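Local atomic coordinates of putative beta-lactamase-inhibitor-like PepSY-like domain-containing protein (PDB entry 3ELG), a protein that is of unknown function but is a putative periplasmic protein with a fold like that of beta-lactamase inhibitor protein and a PepSY-like domain. Residues A[102-114]-A[117-128]. Residues are numbered along the deposited sequence; the frame is centred on the assembly and turned at random.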
loop_
_atom_site.group_PDB
_atom_site.type_symbol
_atom_site.label_atom_id
_atom_site.label_comp_id
_atom_site.label_asym_id
_atom_site.label_seq_id
_atom_site.Cartn_x
_atom_site.Cartn_y
_atom_site.Cartn_z
ATOM N N ARG A 102 7.666 -8.118 -5.927
ATOM C CA ARG A 102 8.421 -8.481 -7.116
ATOM C C ARG A 102 7.647 -9.409 -8.059
ATOM O O ARG A 102 8.024 -9.605 -9.225
ATOM C CB ARG A 102 9.763 -9.113 -6.707
ATOM C CG ARG A 102 9.672 -10.380 -5.870
ATOM C CD ARG A 102 11.031 -10.761 -5.330
ATOM N NE ARG A 102 11.913 -11.109 -6.431
ATOM C CZ ARG A 102 12.015 -12.323 -6.955
ATOM N NH1 ARG A 102 11.305 -13.333 -6.454
ATOM N NH2 ARG A 102 12.845 -12.521 -7.969
ATOM N N LYS A 103 6.612 -10.034 -7.530
ATOM C CA LYS A 103 5.799 -10.989 -8.301
ATOM C C LYS A 103 4.526 -10.372 -8.872
ATOM O O LYS A 103 3.866 -10.970 -9.704
ATOM C CB LYS A 103 5.442 -12.219 -7.464
ATOM C CG LYS A 103 6.675 -12.908 -6.899
ATOM C CD LYS A 103 6.645 -14.395 -7.121
ATOM C CE LYS A 103 8.041 -14.962 -7.026
ATOM N NZ LYS A 103 8.236 -16.141 -7.908
ATOM N N GLY A 104 4.200 -9.167 -8.439
ATOM C CA GLY A 104 3.019 -8.490 -8.968
ATOM C C GLY A 104 2.245 -7.675 -7.985
ATOM O O GLY A 104 2.807 -7.070 -7.069
ATOM N N TYR A 105 0.921 -7.723 -8.166
ATOM C CA TYR A 105 -0.041 -6.894 -7.420
ATOM C C TYR A 105 -1.163 -7.734 -6.800
ATOM O O TYR A 105 -1.595 -8.766 -7.338
ATOM C CB TYR A 105 -0.645 -5.859 -8.344
ATOM C CG TYR A 105 0.324 -4.916 -8.994
ATOM C CD1 TYR A 105 0.991 -5.257 -10.166
ATOM C CD2 TYR A 105 0.564 -3.680 -8.439
ATOM C CE1 TYR A 105 1.868 -4.379 -10.768
ATOM C CE2 TYR A 105 1.433 -2.806 -9.031
ATOM C CZ TYR A 105 2.104 -3.162 -10.182
ATOM O OH TYR A 105 2.939 -2.232 -10.751
ATOM N N GLU A 106 -1.583 -7.299 -5.629
ATOM C CA GLU A 106 -2.720 -7.938 -4.980
ATOM C C GLU A 106 -3.668 -6.848 -4.554
ATOM O O GLU A 106 -3.284 -5.919 -3.790
ATOM C CB GLU A 106 -2.274 -8.695 -3.745
ATOM C CG GLU A 106 -1.179 -9.741 -4.025
ATOM C CD GLU A 106 -0.648 -10.419 -2.747
ATOM O OE1 GLU A 106 -0.933 -9.966 -1.615
ATOM O OE2 GLU A 106 0.059 -11.423 -2.898
ATOM N N LEU A 107 -4.853 -6.874 -5.138
ATOM C CA LEU A 107 -5.889 -5.921 -4.786
ATOM C C LEU A 107 -6.958 -6.559 -3.942
ATOM O O LEU A 107 -7.526 -7.558 -4.304
ATOM C CB LEU A 107 -6.542 -5.347 -6.021
ATOM C CG LEU A 107 -5.736 -4.315 -6.855
ATOM C CD1 LEU A 107 -4.447 -4.812 -7.474
ATOM C CD2 LEU A 107 -6.630 -3.663 -7.881
ATOM N N THR A 108 -7.234 -5.945 -2.793
ATOM C CA THR A 108 -8.223 -6.474 -1.868
ATOM C C THR A 108 -9.480 -5.635 -1.898
ATOM O O THR A 108 -9.464 -4.400 -1.784
ATOM C CB THR A 108 -7.717 -6.569 -0.424
ATOM O OG1 THR A 108 -6.480 -7.273 -0.405
ATOM C CG2 THR A 108 -8.746 -7.324 0.427
ATOM N N LEU A 109 -10.592 -6.317 -2.106
ATOM C CA LEU A 109 -11.881 -5.636 -2.203
ATOM C C LEU A 109 -12.500 -5.480 -0.814
ATOM O O LEU A 109 -12.068 -6.100 0.172
ATOM C CB LEU A 109 -12.866 -6.376 -3.123
ATOM C CG LEU A 109 -12.277 -6.713 -4.500
ATOM C CD1 LEU A 109 -13.297 -7.390 -5.431
ATOM C CD2 LEU A 109 -11.720 -5.446 -5.172
ATOM N N GLU A 110 -13.547 -4.686 -0.804
ATOM C CA GLU A 110 -14.250 -4.360 0.437
ATOM C C GLU A 110 -14.763 -5.628 1.112
ATOM O O GLU A 110 -14.869 -5.693 2.338
ATOM C CB GLU A 110 -15.430 -3.412 0.176
ATOM C CG GLU A 110 -16.639 -4.134 -0.395
ATOM C CD GLU A 110 -16.492 -4.501 -1.868
ATOM O OE1 GLU A 110 -16.377 -3.566 -2.704
ATOM O OE2 GLU A 110 -16.492 -5.722 -2.174
ATOM N N ASN A 111 -15.121 -6.613 0.289
ATOM C CA ASN A 111 -15.642 -7.908 0.776
ATOM C C ASN A 111 -14.557 -8.911 1.162
ATOM O O ASN A 111 -14.822 -10.042 1.570
ATOM C CB ASN A 111 -16.645 -8.511 -0.216
ATOM C CG ASN A 111 -15.981 -9.109 -1.450
ATOM O OD1 ASN A 111 -14.813 -8.863 -1.720
ATOM N ND2 ASN A 111 -16.731 -9.901 -2.204
ATOM N N GLY A 112 -13.318 -8.473 1.043
ATOM C CA GLY A 112 -12.188 -9.270 1.425
ATOM C C GLY A 112 -11.598 -10.175 0.355
ATOM O O GLY A 112 -10.625 -10.884 0.579
ATOM N N LEU A 113 -12.265 -10.208 -0.779
ATOM C CA LEU A 113 -11.720 -10.923 -1.939
ATOM C C LEU A 113 -10.375 -10.299 -2.278
ATOM O O LEU A 113 -10.276 -9.070 -2.293
ATOM C CB LEU A 113 -12.653 -10.779 -3.129
ATOM C CG LEU A 113 -12.940 -11.978 -4.010
ATOM C CD1 LEU A 113 -13.378 -13.188 -3.148
ATOM C CD2 LEU A 113 -13.972 -11.565 -5.074
ATOM N N GLU A 114 -9.372 -11.134 -2.570
ATOM C CA GLU A 114 -8.081 -10.639 -3.065
ATOM C C GLU A 114 -7.907 -11.046 -4.501
ATOM O O GLU A 114 -8.133 -12.180 -4.855
ATOM C CB GLU A 114 -6.943 -11.173 -2.240
ATOM C CG GLU A 114 -5.578 -10.584 -2.641
ATOM C CD GLU A 114 -4.403 -11.275 -1.966
ATOM O OE1 GLU A 114 -4.347 -11.241 -0.718
ATOM O OE2 GLU A 114 -3.529 -11.815 -2.682
ATOM N N PHE A 117 -2.602 -10.260 -9.567
ATOM C CA PHE A 117 -2.057 -9.957 -10.910
ATOM C C PHE A 117 -0.531 -10.105 -10.955
ATOM O O PHE A 117 0.168 -9.959 -9.955
ATOM C CB PHE A 117 -2.393 -8.515 -11.308
ATOM C CG PHE A 117 -3.845 -8.226 -11.316
ATOM C CD1 PHE A 117 -4.497 -7.892 -10.153
ATOM C CD2 PHE A 117 -4.577 -8.326 -12.504
ATOM C CE1 PHE A 117 -5.850 -7.601 -10.167
ATOM C CE2 PHE A 117 -5.951 -8.103 -12.508
ATOM C CZ PHE A 117 -6.576 -7.733 -11.333
ATOM N N ASP A 118 -0.018 -10.409 -12.145
ATOM C CA ASP A 118 1.433 -10.405 -12.327
ATOM C C ASP A 118 1.961 -8.983 -12.470
ATOM O O ASP A 118 1.199 -8.021 -12.399
ATOM C CB ASP A 118 1.898 -11.287 -13.500
ATOM C CG ASP A 118 1.341 -10.868 -14.816
ATOM O OD1 ASP A 118 1.156 -9.654 -15.012
ATOM O OD2 ASP A 118 1.087 -11.760 -15.700
ATOM N N GLN A 119 3.259 -8.863 -12.695
ATOM C CA GLN A 119 3.902 -7.547 -12.700
ATOM C C GLN A 119 3.464 -6.731 -13.902
ATOM O O GLN A 119 3.681 -5.509 -13.954
ATOM C CB GLN A 119 5.426 -7.673 -12.682
ATOM C CG GLN A 119 5.972 -8.749 -13.591
ATOM C CD GLN A 119 6.086 -10.097 -12.885
ATOM O OE1 GLN A 119 5.188 -10.942 -12.960
ATOM N NE2 GLN A 119 7.216 -10.311 -12.212
ATOM N N PHE A 120 2.853 -7.416 -14.866
ATOM C CA PHE A 120 2.395 -6.771 -16.111
ATOM C C PHE A 120 0.938 -6.414 -16.072
ATOM O O PHE A 120 0.371 -5.818 -17.019
ATOM C CB PHE A 120 2.710 -7.655 -17.324
ATOM C CG PHE A 120 4.149 -8.034 -17.392
ATOM C CD1 PHE A 120 5.089 -7.111 -17.822
ATOM C CD2 PHE A 120 4.584 -9.243 -16.884
ATOM C CE1 PHE A 120 6.434 -7.427 -17.824
ATOM C CE2 PHE A 120 5.936 -9.563 -16.877
ATOM C CZ PHE A 120 6.856 -8.655 -17.350
ATOM N N GLY A 121 0.306 -6.764 -14.959
ATOM C CA GLY A 121 -1.113 -6.514 -14.799
ATOM C C GLY A 121 -2.013 -7.588 -15.389
ATOM O O GLY A 121 -3.224 -7.403 -15.587
ATOM N N GLY A 122 -1.397 -8.719 -15.671
ATOM C CA GLY A 122 -2.135 -9.899 -16.052
ATOM C C GLY A 122 -2.790 -10.609 -14.893
ATOM O O GLY A 122 -2.170 -10.851 -13.874
ATOM N N PHE A 123 -4.069 -10.919 -15.045
ATOM C CA PHE A 123 -4.818 -11.655 -13.973
ATOM C C PHE A 123 -4.188 -13.015 -13.701
ATOM O O PHE A 123 -3.850 -13.777 -14.668
ATOM C CB PHE A 123 -6.304 -11.827 -14.335
ATOM C CG PHE A 123 -7.065 -12.661 -13.359
ATOM C CD1 PHE A 123 -7.530 -12.117 -12.186
ATOM C CD2 PHE A 123 -7.373 -13.978 -13.636
ATOM C CE1 PHE A 123 -8.240 -12.896 -11.271
ATOM C CE2 PHE A 123 -8.090 -14.749 -12.714
ATOM C CZ PHE A 123 -8.515 -14.184 -11.529
ATOM N N LEU A 124 -4.039 -13.348 -12.419
ATOM C CA LEU A 124 -3.579 -14.653 -12.034
ATOM C C LEU A 124 -4.652 -15.480 -11.368
ATOM O O LEU A 124 -4.951 -16.562 -11.786
ATOM C CB LEU A 124 -2.382 -14.523 -11.093
ATOM C CG LEU A 124 -1.102 -13.945 -11.720
ATOM C CD1 LEU A 124 -0.109 -13.676 -10.584
ATOM C CD2 LEU A 124 -0.501 -14.858 -12.803
ATOM N N LYS A 125 -5.213 -14.953 -10.287
ATOM C CA LYS A 125 -6.195 -15.742 -9.491
ATOM C C LYS A 125 -6.860 -14.902 -8.423
ATOM O O LYS A 125 -6.391 -13.830 -8.068
ATOM C CB LYS A 125 -5.522 -16.945 -8.794
ATOM C CG LYS A 125 -4.458 -16.534 -7.753
ATOM C CD LYS A 125 -3.760 -17.748 -7.113
ATOM C CE LYS A 125 -2.799 -17.296 -6.011
ATOM N NZ LYS A 125 -2.437 -18.346 -4.970
ATOM N N LEU A 126 -7.970 -15.429 -7.934
ATOM C CA LEU A 126 -8.595 -14.927 -6.736
ATOM C C LEU A 126 -7.946 -15.645 -5.572
ATOM O O LEU A 126 -7.685 -16.827 -5.615
ATOM C CB LEU A 126 -10.109 -15.225 -6.693
ATOM C CG LEU A 126 -10.976 -14.391 -7.646
ATOM C CD1 LEU A 126 -12.477 -14.730 -7.431
ATOM C CD2 LEU A 126 -10.664 -12.912 -7.481
ATOM N N SER A 127 -7.723 -14.897 -4.508
ATOM C CA SER A 127 -7.239 -15.481 -3.257
ATOM C C SER A 127 -7.771 -14.729 -2.047
ATOM O O SER A 127 -8.834 -14.103 -2.099
ATOM C CB SER A 127 -5.709 -15.564 -3.231
ATOM O OG SER A 127 -5.065 -14.339 -3.543
ATOM N N ASP A 128 -7.002 -14.800 -0.965
ATOM C CA ASP A 128 -7.375 -14.090 0.234
ATOM C C ASP A 128 -6.206 -13.842 1.179
ATOM O O ASP A 128 -6.447 -13.195 2.209
ATOM C CB ASP A 128 -8.513 -14.805 0.955
ATOM C CG ASP A 128 -8.079 -16.107 1.621
ATOM O OD1 ASP A 128 -6.877 -16.473 1.586
ATOM O OD2 ASP A 128 -8.981 -16.765 2.169
ATOM O OXT ASP A 128 -5.058 -14.241 0.926
HETATM O O HOH W 1 -8.217 -10.854 1.965
HETATM O O HOH W 2 -3.040 -14.306 -1.276
HETATM O O HOH W 3 -4.221 -11.806 2.491
HETATM O O HOH W 4 -3.093 -12.852 0.589
#
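Tyr-105 and Phe-117, and further along Glu-114 and Ser-127, form two antiparallel hydrogen-bonded pairs that zip together the last three strands of the sheet, successive hairpins at its C-terminal edge. Phe-117 N gives a nearly straight bond (174°) to Tyr-105 O at 2.9 Å, and Tyr-105 N returns one to Phe-117 O. Beside this pair the backbone of Gly-104 packs close against the start of the 118-121 turn. Lacking a CB, Gly-104 can adopt its unusual phi of 143° and set its CA 3.4 Å from Phe-117 O in a CH-O contact.

On the apolar face, Phe-117 has CG beside its backbone N (chi1 -58°), which lets the ring lie across the Leu-107 side chain at about a right angle, Leu-107 CD1 reaching Phe-117 CD1 at 4.1 Å. The Tyr-105 ring turns its edge to the carbonyls of Asp-118 and Gln-119, in its own plane. Asp-118 opens the type I turn to Gly-121; its OD1 accepts from Phe-120 N, an Asx turn, and from Gly-122 N, the two arriving from opposite faces of the carboxylate plane.

At the far end Ser-127 N bonds to Glu-114 O at 2.8 Å, and Glu-114 N to Ser-127 O at 3.1 Å. Small Ser-127 brings its hydroxyl to two acidic side chains: OG lies 3.1 Å from Glu-114 OE2 and is hydrogen-bonded to Asp-116 OD2. Glu-114 OE1 and Asp-128 OXT, like charges, approach to 3.5 Å; a water between Glu-114 OE2 and Asp-128 OXT probably eases the repulsion.

Strand 95-101 flanks strand 104-109 on its other side, while Ile-82 of helix 80-89 covers Tyr-105 and the apolar surface of Leu-107 and Phe-117.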